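Paenibacillus xanthan lyase (Paenibacillus, PDB 6F2P) cleaves the polysaccharide xanthan, probably by beta-elimination as in other family 8 polysaccharide lyases, and carries calcium-binding beta-sandwich domains. Local coordinates at residues T906-N911 against D931-D936. Sequence-based numbering, arbitrary orientation. Where two conformers were deposited one is given.
With CA (calcium ion), chain G.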
# COMPACT_ATOMS: atom_id res chain seq x y z
N THR A 906 38.77 22.29 11.05
CA THR A 906 40.20 22.58 11.01
C THR A 906 40.74 22.60 9.57
O THR A 906 40.46 21.70 8.78
CB THR A 906 41.01 21.58 11.86
OG1 THR A 906 40.60 21.67 13.23
CG2 THR A 906 42.51 21.87 11.76
N VAL A 907 41.48 23.65 9.22
CA VAL A 907 42.05 23.78 7.88
C VAL A 907 43.57 23.96 7.93
O VAL A 907 44.07 24.75 8.72
CB VAL A 907 41.45 24.98 7.12
CG1 VAL A 907 42.05 25.07 5.73
CG2 VAL A 907 39.93 24.85 7.04
N ILE A 908 44.30 23.21 7.11
CA ILE A 908 45.75 23.36 7.01
C ILE A 908 46.18 23.76 5.60
O ILE A 908 45.71 23.18 4.62
CB ILE A 908 46.50 22.06 7.39
CG1 ILE A 908 46.18 21.66 8.83
CG2 ILE A 908 48.01 22.24 7.20
CD1 ILE A 908 46.94 20.42 9.31
N VAL A 909 47.05 24.75 5.50
CA VAL A 909 47.59 25.15 4.21
C VAL A 909 49.11 25.04 4.20
O VAL A 909 49.78 25.69 5.01
CB VAL A 909 47.16 26.57 3.82
CG1 VAL A 909 47.52 26.84 2.38
CG2 VAL A 909 45.67 26.74 4.03
N ASP A 910 49.64 24.21 3.31
CA ASP A 910 51.09 24.03 3.19
C ASP A 910 51.57 24.89 2.03
O ASP A 910 50.76 25.37 1.24
CB ASP A 910 51.42 22.56 2.94
CG ASP A 910 52.89 22.24 3.16
OD1 ASP A 910 53.33 22.26 4.33
OD2 ASP A 910 53.61 21.97 2.17
N ASN A 911 52.88 25.11 1.93
CA ASN A 911 53.41 25.95 0.85
C ASN A 911 53.23 25.30 -0.52
O ASN A 911 53.26 25.97 -1.55
CB ASN A 911 54.88 26.26 1.09
CG ASN A 911 55.69 25.02 1.34
OD1 ASN A 911 55.59 24.40 2.40
ND2 ASN A 911 56.50 24.64 0.36
N ASP A 931 62.21 20.62 10.16
CA ASP A 931 61.43 21.44 11.08
C ASP A 931 59.99 21.47 10.59
O ASP A 931 59.23 22.37 10.91
CB ASP A 931 62.00 22.84 11.22
CG ASP A 931 62.77 23.03 12.51
OD1 ASP A 931 62.59 22.21 13.44
OD2 ASP A 931 63.55 24.00 12.59
N ARG A 932 59.68 20.49 9.75
CA ARG A 932 58.33 19.95 9.59
C ARG A 932 57.40 20.61 8.59
O ARG A 932 57.81 21.37 7.70
CB ARG A 932 57.64 19.77 10.95
CG ARG A 932 58.46 19.01 12.01
CD ARG A 932 57.95 17.61 12.25
NE ARG A 932 56.52 17.60 12.54
CZ ARG A 932 55.62 16.97 11.79
NH1 ARG A 932 56.01 16.32 10.70
NH2 ARG A 932 54.34 17.00 12.13
N TYR A 933 56.12 20.30 8.78
CA TYR A 933 55.06 20.40 7.78
C TYR A 933 55.34 20.21 6.29
O TYR A 933 55.86 21.09 5.60
CB TYR A 933 53.98 21.44 8.08
CG TYR A 933 52.64 20.78 7.88
CD1 TYR A 933 52.02 20.08 8.91
CD2 TYR A 933 52.03 20.78 6.63
CE1 TYR A 933 50.80 19.44 8.71
CE2 TYR A 933 50.83 20.16 6.42
CZ TYR A 933 50.21 19.49 7.46
OH TYR A 933 49.00 18.86 7.23
N GLY A 934 54.92 19.03 5.82
CA GLY A 934 55.11 18.60 4.45
C GLY A 934 56.50 18.02 4.25
O GLY A 934 57.21 17.71 5.21
N ALA A 935 56.89 17.88 2.99
CA ALA A 935 58.26 17.50 2.67
C ALA A 935 59.17 18.69 2.94
O ALA A 935 60.12 18.61 3.72
CB ALA A 935 58.35 17.08 1.22
N ASP A 936 58.83 19.80 2.30
CA ASP A 936 59.72 20.94 2.19
C ASP A 936 59.18 22.19 2.88
O ASP A 936 58.10 22.17 3.49
CB ASP A 936 59.95 21.25 0.71
CG ASP A 936 58.66 21.67 -0.02
OD1 ASP A 936 57.56 21.53 0.56
OD2 ASP A 936 58.75 22.12 -1.18
CA CA G . 55.81 22.68 3.89
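Asp-910 and Gly-934 bring the two backbones nearest, their CA atoms 6.9 Å apart, where the segment carrying strand 907-910 passes the loop 931-936. No backbone hydrogen bond joins them; a calcium ion does. Two loop carbonyls face the ion, Tyr-933 O at 2.3 Å and Asp-936 O at 2.4 Å from the calcium. Asp-910 meets the calcium through OD1 at 2.6 Å and, more loosely, through OD2 at 2.9 Å; CG, anti to the backbone N (chi1 -165°), carries the carboxylate toward the loop. Asn-911 suits a double task: its OD1 binds the calcium, while ND2 donates to Asp-936 OD1 over 3.3 Å, meeting that carboxylate from above its plane. Gly-934 has a positive phi (82°), easy for glycine, and a CB there would point toward the Asp-910 carboxylate. Tyr-933 also offers its ring, whose edge receives Asp-910 OD1, while branched Ile-908 brings two methyls, CG2 obliquely to CZ at 3.5 Å and CD1 to OH. An alanine here would probably leave both methyls without the ring and hydroxyl they pack on. Asp-1032 of strand 1030-1039 completes the site, whose calcium probably offsets the gathered carboxylate charge and ties loop to strand in this Golvesin C-terminal-type domain.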